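Local atomic coordinates of hydrogenase 2 maturation peptidase (Thaumarchaeota archaeon SCGC AB-539-E09, PDB entry 5TTX), a protein that probably cleaves a C-terminal peptide from the precursor of a hydrogenase large subunit, a late step in maturation of the enzyme. Residues Gly26-Asp31 against Leu137-Glu142; Val30-Ser35 against Ala145-Ala150; Asp43-Gly48 against Glu59-Val64. One frame throughout, in Å; residues are numbered along the deposited sequence.

In the fold
Contacts 1 and 2 lie side by side, their centres about 8 Å apart, where helix 25-34 meets helix 141-158 and the turn leading into it. They share Val30 and Asp31 and are joined by packing of Val29 on Thr147 and Ala150. The centre of contact 3 is about 19 Å from that of contact 1 and about 16 Å from that of contact 2, between strand 42-48, outermost in this chain's sheet, and the approach to strand 63-69. Along the chain it is nested within the loop that contacts 1 and 2 close. Val30 and Leu33 rest on strand 42-48, so the three contacts run from the paired N- and C-terminal helices to the sheet of one alpha/beta domain.

Contact 1 of 3, residues Gly26-Asp31 against Leu137-Glu142; sequences GPRVVD and LELSEE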
# COMPACT_ATOMS: atom_id res chain seq x y z
N GLY A 26 -27.80 31.21 23.10
CA GLY A 26 -27.70 30.95 21.67
C GLY A 26 -29.04 31.02 20.94
O GLY A 26 -29.19 31.75 19.96
N PRO A 27 -30.02 30.23 21.39
CA PRO A 27 -31.36 30.31 20.78
C PRO A 27 -31.97 31.69 20.84
O PRO A 27 -32.72 32.07 19.93
CB PRO A 27 -32.18 29.30 21.60
CG PRO A 27 -31.14 28.26 22.07
CD PRO A 27 -29.87 29.06 22.29
N ARG A 28 -31.67 32.46 21.90
CA ARG A 28 -32.23 33.80 21.99
C ARG A 28 -31.56 34.76 21.00
O ARG A 28 -32.21 35.70 20.54
CB ARG A 28 -32.13 34.30 23.43
CG ARG A 28 -33.15 33.65 24.41
CD ARG A 28 -34.58 34.20 24.23
NE ARG A 28 -34.59 35.63 24.45
CZ ARG A 28 -34.84 36.20 25.63
NH1 ARG A 28 -35.13 35.45 26.70
NH2 ARG A 28 -34.78 37.52 25.73
N VAL A 29 -30.29 34.54 20.66
CA VAL A 29 -29.68 35.32 19.58
C VAL A 29 -30.35 34.98 18.26
O VAL A 29 -30.64 35.87 17.45
CB VAL A 29 -28.16 35.08 19.50
CG1 VAL A 29 -27.60 35.73 18.20
CG2 VAL A 29 -27.43 35.63 20.74
N VAL A 30 -30.63 33.70 18.02
CA VAL A 30 -31.35 33.33 16.80
C VAL A 30 -32.69 34.06 16.73
O VAL A 30 -33.09 34.53 15.66
CB VAL A 30 -31.52 31.80 16.73
CG1 VAL A 30 -32.46 31.41 15.58
CG2 VAL A 30 -30.15 31.17 16.56
N ASP A 31 -33.40 34.17 17.87
CA ASP A 31 -34.65 34.93 17.89
C ASP A 31 -34.43 36.36 17.41
O ASP A 31 -35.22 36.87 16.61
CB ASP A 31 -35.26 34.97 19.30
CG ASP A 31 -35.73 33.61 19.78
OD1 ASP A 31 -35.67 32.63 19.00
OD2 ASP A 31 -36.16 33.55 20.95
N LEU A 137 -37.06 30.22 32.38
CA LEU A 137 -37.42 30.64 31.04
C LEU A 137 -36.72 31.92 30.63
O LEU A 137 -36.83 32.32 29.46
CB LEU A 137 -38.94 30.84 30.94
CG LEU A 137 -39.73 29.60 31.36
CD1 LEU A 137 -41.20 29.88 31.52
CD2 LEU A 137 -39.49 28.48 30.37
N GLU A 138 -36.03 32.59 31.55
CA GLU A 138 -35.55 33.94 31.32
C GLU A 138 -34.03 34.01 31.32
O GLU A 138 -33.35 33.18 31.94
CB GLU A 138 -36.09 34.91 32.37
CG GLU A 138 -37.62 34.98 32.48
CD GLU A 138 -38.31 35.55 31.25
OE1 GLU A 138 -37.62 36.09 30.35
OE2 GLU A 138 -39.56 35.47 31.18
N LEU A 139 -33.51 35.00 30.62
CA LEU A 139 -32.10 35.33 30.68
C LEU A 139 -31.87 36.35 31.79
O LEU A 139 -32.72 37.20 32.04
CB LEU A 139 -31.60 35.92 29.36
CG LEU A 139 -31.79 35.15 28.06
CD1 LEU A 139 -31.47 36.06 26.86
CD2 LEU A 139 -30.93 33.87 28.01
N SER A 140 -30.70 36.26 32.41
CA SER A 140 -30.22 37.33 33.27
C SER A 140 -30.09 38.63 32.48
O SER A 140 -29.98 38.66 31.25
CB SER A 140 -28.84 36.98 33.85
OG SER A 140 -27.90 36.77 32.79
N GLU A 141 -30.09 39.73 33.22
CA GLU A 141 -29.83 41.05 32.67
C GLU A 141 -28.57 41.06 31.80
O GLU A 141 -28.58 41.58 30.68
CB GLU A 141 -29.73 42.01 33.86
CG GLU A 141 -29.87 43.46 33.52
CD GLU A 141 -30.21 44.31 34.72
OE1 GLU A 141 -29.98 43.86 35.88
OE2 GLU A 141 -30.74 45.43 34.50
N GLU A 142 -27.49 40.43 32.28
CA GLU A 142 -26.22 40.46 31.56
C GLU A 142 -26.31 39.70 30.25
O GLU A 142 -25.86 40.19 29.21
CB GLU A 142 -25.09 39.89 32.42
CG GLU A 142 -24.78 40.73 33.63
CD GLU A 142 -25.47 40.18 34.88
OE1 GLU A 142 -24.83 40.18 35.95
OE2 GLU A 142 -26.65 39.74 34.78
O HOH W 1 -35.07 32.88 27.51
O HOH W 2 -35.25 36.93 29.22
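Helix 25-34 and the loop before helix 141-158 come nearest at Arg28 and Leu139, whose CA atoms are 8.8 Å apart. The two side chains reach for each other from opposite directions. Arg28 is folded at chi2 and chi3 (-75° and -59°), which lays its guanidinium over Leu139 with methyl CD1 beneath the centre of one face, 3.6 Å from Arg28 CZ. The same methyl touches CB and CG of Arg28, so both the aliphatic stem and the flat end rest on it. This packing ties the first of the helices that flank the sheet of the alpha/beta domain to the start of the C-terminal one, where Ser140 is the N-cap and its OG meets Val143 N. At the guanidinium edge, two waters lie in plane and both accept from Arg28 NH1. One, 2.7 Å from Arg28 NH1, donates to the backbone O of Leu137. The other, 2.9 Å from Arg28 NH1, donates to Glu138 OE1 and accepts from Leu139 N at 3.0 Å. Glu138 OE1 and Arg28 NH1 are 4.5 Å apart, beyond a salt bridge; their opposite charges are linked through the second water and probably still attract each other. Arg28 also touches Glu144 on the C-terminal helix, and Leu139 packs on Thr147.

Contact 2 of 3, residues Val30-Ser35 against Ala145-Ala150; sequences VDLLSS and AATHAA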
# COMPACT_ATOMS: atom_id res chain seq x y z
N VAL A 30 -30.63 33.70 18.02
CA VAL A 30 -31.35 33.33 16.80
C VAL A 30 -32.69 34.06 16.73
O VAL A 30 -33.09 34.53 15.66
CB VAL A 30 -31.52 31.80 16.73
CG1 VAL A 30 -32.46 31.41 15.58
CG2 VAL A 30 -30.15 31.17 16.56
N ASP A 31 -33.40 34.17 17.87
CA ASP A 31 -34.65 34.93 17.89
C ASP A 31 -34.43 36.36 17.41
O ASP A 31 -35.22 36.87 16.61
CB ASP A 31 -35.26 34.97 19.30
CG ASP A 31 -35.73 33.61 19.78
OD1 ASP A 31 -35.67 32.63 19.00
OD2 ASP A 31 -36.16 33.55 20.95
N LEU A 32 -33.38 37.02 17.89
CA LEU A 32 -33.10 38.37 17.43
C LEU A 32 -32.85 38.40 15.93
O LEU A 32 -33.42 39.22 15.21
CB LEU A 32 -31.92 38.97 18.19
CG LEU A 32 -32.18 39.29 19.66
CD1 LEU A 32 -30.89 39.80 20.30
CD2 LEU A 32 -33.33 40.35 19.80
N LEU A 33 -32.00 37.49 15.44
CA LEU A 33 -31.66 37.45 14.01
C LEU A 33 -32.89 37.15 13.15
O LEU A 33 -33.13 37.82 12.14
CB LEU A 33 -30.56 36.42 13.77
CG LEU A 33 -29.22 36.82 14.38
CD1 LEU A 33 -28.25 35.66 14.31
CD2 LEU A 33 -28.65 38.03 13.64
N SER A 34 -33.68 36.16 13.55
CA SER A 34 -34.91 35.83 12.82
C SER A 34 -35.87 37.00 12.73
O SER A 34 -36.73 37.00 11.84
CB SER A 34 -35.64 34.66 13.47
OG SER A 34 -34.90 33.45 13.30
N SER A 35 -35.79 37.98 13.61
CA SER A 35 -36.71 39.10 13.49
C SER A 35 -36.11 40.27 12.71
O SER A 35 -36.81 41.25 12.46
CB SER A 35 -37.20 39.57 14.87
OG SER A 35 -36.27 40.41 15.51
N ALA A 145 -28.32 41.35 27.61
CA ALA A 145 -27.61 42.42 26.92
C ALA A 145 -26.55 41.83 25.99
O ALA A 145 -26.28 42.40 24.92
CB ALA A 145 -26.99 43.39 27.93
N ALA A 146 -26.02 40.66 26.33
CA ALA A 146 -25.00 40.05 25.50
C ALA A 146 -25.58 39.54 24.19
O ALA A 146 -24.84 39.43 23.20
CB ALA A 146 -24.30 38.92 26.25
N THR A 147 -26.88 39.20 24.17
CA THR A 147 -27.49 38.76 22.92
C THR A 147 -27.39 39.86 21.86
O THR A 147 -27.11 39.57 20.70
CB THR A 147 -28.95 38.36 23.12
OG1 THR A 147 -29.71 39.45 23.65
CG2 THR A 147 -29.06 37.15 24.04
N HIS A 148 -27.57 41.12 22.26
CA HIS A 148 -27.48 42.20 21.28
C HIS A 148 -26.05 42.38 20.80
O HIS A 148 -25.82 42.65 19.62
CB HIS A 148 -28.05 43.50 21.87
CG HIS A 148 -29.47 43.35 22.28
ND1 HIS A 148 -30.51 43.38 21.38
CD2 HIS A 148 -30.03 43.10 23.49
CE1 HIS A 148 -31.65 43.16 22.01
NE2 HIS A 148 -31.39 43.00 23.29
N ALA A 149 -25.08 42.22 21.70
CA ALA A 149 -23.68 42.28 21.31
C ALA A 149 -23.33 41.12 20.37
O ALA A 149 -22.61 41.31 19.38
CB ALA A 149 -22.79 42.25 22.55
N ALA A 150 -23.83 39.93 20.67
CA ALA A 150 -23.56 38.80 19.80
C ALA A 150 -24.15 39.04 18.43
O ALA A 150 -23.53 38.69 17.42
CB ALA A 150 -24.11 37.51 20.43
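The imidazole of His148 has Leu32 CD1 over one face, and Thr147 OG1 lies on that same face, each set off toward the rim of the ring. Leu32 CD1 is 4.0 Å from the centroid of the His148 ring and 26° off its normal, a CH-pi contact. The methyl lies over the ND1-CE1 side, with Leu32 CD1 3.8 Å from His148 ND1, while the other methyl, Leu32 CD2, comes 4.0 Å from His148 CE1. Leu32 crosses both His148 and Thr147 at about a right angle, its CD1 pushed into the corner between them and 3.7 Å from Thr147 CB. The CA-CB bond of His148 points away from helix 25-34, but with CG beside the backbone N (chi1 -59°) the ring swings back toward the leucine. Thr147 holds its hydroxyl between the backbone N and the carbonyl carbon (chi1 59°), where OG1 bonds to Glu144 O in its own helix. The hydroxyl is thus satisfied locally, and Leu32 CD1, 3.6 Å from Thr147 OG1, meets it by packing alone. On the leucine side, Leu32 O accepts from both the N and the OG of Ser35, which approach from one face of its plane. Two residues earlier, Val30 O accepts from the N and the OG of Ser34. The same helix pair also meets through Val29 and Phe25 against Thr147 and Ala150, and through Leu32 on Val151 and Leu33 on Val154. Beyond them, Ala149 and Ala150 touch Leu79 of strand 79-83, and Val30 and Leu33 lie on Ala44 of strand 42-48.

Contact 3 of 3, residues Asp43-Gly48 against Glu59-Val64; sequences DARDIG and EDYEKV
Tyr61 points its phenol end-on into the gap between Asp43 and Arg45, two residues whose side chains leave the same face of strand 42-48. Its hydroxyl is gripped twice. It donates to Asp43 OD1, with Tyr61 OH 2.7 Å from that oxygen. It also accepts from Arg45, whose NH2 is 3.2 Å from Tyr61 OH, in a bond bent to 141° at the hydrogen. Asp43 and Tyr61 cross at about a right angle, their carboxylate and ring planes 69° apart. OD1 lies at the edge of the ring, near its plane, and is met on its anti side, somewhat out of the carboxylate plane. The methylene takes part too, Asp43 CB lying 3.9 Å from Tyr61 CE1. Arg45 approaches at a slant, with the hydroxyl at the edge of its guanidinium and close to the guanidinium plane. NH2 also makes a salt bridge to Asp57, so the arginine is shared between that carboxylate and the phenol. The two bonds would polarise the hydroxyl in a consistent sense, the cation on its oxygen and the anion at its proton. With CG beside the backbone N (chi1 -61°), the ring of Tyr61 reaches across strand 10-15 and packs on Leu11. A phenylalanine here would probably leave Asp43 OD1 without its hydroxyl donor and cost Arg45 NH2 one of its acceptors. The backbones stand well apart, CA of Asp43 being 9.2 Å from CA of Tyr61, because strand 10-15 runs between them and takes the backbone hydrogen bonds of Asp43 and Arg45. Strand 42-48, helix 54-58 and strand 63-69 form a beta-alpha-beta crossover that skips this intervening strand, a connection characteristic of three-layered alpha/beta folds such as that of the hydrogenase maturation proteases.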
# COMPACT_ATOMS: atom_id res chain seq x y z
N ASP A 43 -29.19 31.13 7.13
CA ASP A 43 -30.12 30.36 7.96
C ASP A 43 -29.76 30.59 9.42
O ASP A 43 -28.72 30.11 9.89
CB ASP A 43 -30.06 28.87 7.66
CG ASP A 43 -30.86 28.48 6.47
OD1 ASP A 43 -30.95 27.26 6.24
OD2 ASP A 43 -31.37 29.38 5.75
N ALA A 44 -30.60 31.32 10.14
CA ALA A 44 -30.49 31.45 11.60
C ALA A 44 -31.36 30.36 12.20
O ALA A 44 -32.58 30.42 12.10
CB ALA A 44 -30.94 32.83 12.07
N ARG A 45 -30.75 29.34 12.80
CA ARG A 45 -31.48 28.14 13.19
C ARG A 45 -31.31 27.88 14.68
O ARG A 45 -30.18 27.87 15.20
CB ARG A 45 -31.03 26.93 12.36
CG ARG A 45 -31.96 26.62 11.17
CD ARG A 45 -31.45 25.51 10.24
NE ARG A 45 -31.25 24.22 10.91
CZ ARG A 45 -30.57 23.19 10.39
NH1 ARG A 45 -30.44 22.06 11.07
NH2 ARG A 45 -30.01 23.31 9.19
N ASP A 46 -32.43 27.66 15.35
CA ASP A 46 -32.45 27.36 16.78
C ASP A 46 -32.27 25.86 16.94
O ASP A 46 -33.22 25.08 16.81
CB ASP A 46 -33.76 27.86 17.38
CG ASP A 46 -33.96 27.44 18.82
OD1 ASP A 46 -33.03 26.88 19.45
OD2 ASP A 46 -35.07 27.68 19.33
N ILE A 47 -31.04 25.44 17.21
CA ILE A 47 -30.72 24.02 17.35
C ILE A 47 -31.11 23.49 18.74
O ILE A 47 -31.35 22.28 18.89
CB ILE A 47 -29.23 23.86 17.04
CG1 ILE A 47 -28.96 24.33 15.60
CG2 ILE A 47 -28.75 22.43 17.20
CD1 ILE A 47 -29.62 23.48 14.54
N GLY A 48 -31.18 24.37 19.74
CA GLY A 48 -31.56 23.93 21.07
C GLY A 48 -30.57 22.92 21.63
O GLY A 48 -29.35 23.12 21.61
N GLU A 59 -23.27 19.94 6.09
CA GLU A 59 -22.35 20.00 4.97
C GLU A 59 -22.86 20.87 3.82
O GLU A 59 -22.07 21.26 2.96
CB GLU A 59 -22.05 18.59 4.46
CG GLU A 59 -23.19 17.96 3.70
CD GLU A 59 -22.85 16.55 3.24
OE1 GLU A 59 -21.65 16.18 3.27
OE2 GLU A 59 -23.78 15.81 2.86
N ASP A 60 -24.15 21.21 3.80
CA ASP A 60 -24.63 22.07 2.73
C ASP A 60 -24.37 23.55 2.97
O ASP A 60 -24.75 24.36 2.13
CB ASP A 60 -26.13 21.84 2.51
CG ASP A 60 -26.44 20.40 2.13
OD1 ASP A 60 -25.54 19.71 1.59
OD2 ASP A 60 -27.59 19.96 2.38
N TYR A 61 -23.74 23.91 4.07
CA TYR A 61 -23.34 25.29 4.31
C TYR A 61 -21.86 25.46 3.99
O TYR A 61 -21.07 24.53 4.12
CB TYR A 61 -23.60 25.72 5.75
CG TYR A 61 -25.05 25.63 6.10
CD1 TYR A 61 -25.91 26.71 5.86
CD2 TYR A 61 -25.59 24.46 6.62
CE1 TYR A 61 -27.26 26.62 6.15
CE2 TYR A 61 -26.94 24.37 6.92
CZ TYR A 61 -27.76 25.45 6.68
OH TYR A 61 -29.10 25.36 6.96
N GLU A 62 -21.50 26.66 3.56
CA GLU A 62 -20.10 27.01 3.38
C GLU A 62 -19.53 27.78 4.56
O GLU A 62 -18.31 27.91 4.68
CB GLU A 62 -19.93 27.83 2.10
CG GLU A 62 -20.47 29.24 2.20
CD GLU A 62 -20.32 30.04 0.90
OE1 GLU A 62 -19.71 29.52 -0.05
OE2 GLU A 62 -20.80 31.19 0.84
N LYS A 63 -20.38 28.33 5.42
CA LYS A 63 -19.90 29.06 6.58
C LYS A 63 -20.86 28.76 7.72
O LYS A 63 -22.07 28.69 7.52
CB LYS A 63 -19.79 30.55 6.26
CG LYS A 63 -19.33 31.42 7.41
CD LYS A 63 -19.14 32.85 6.94
CE LYS A 63 -18.69 33.75 8.08
NZ LYS A 63 -17.28 33.46 8.46
N VAL A 64 -20.31 28.53 8.91
CA VAL A 64 -21.09 28.24 10.11
C VAL A 64 -20.64 29.14 11.24
O VAL A 64 -19.43 29.34 11.43
CB VAL A 64 -20.99 26.76 10.54
CG1 VAL A 64 -21.89 26.54 11.72
CG2 VAL A 64 -21.43 25.87 9.43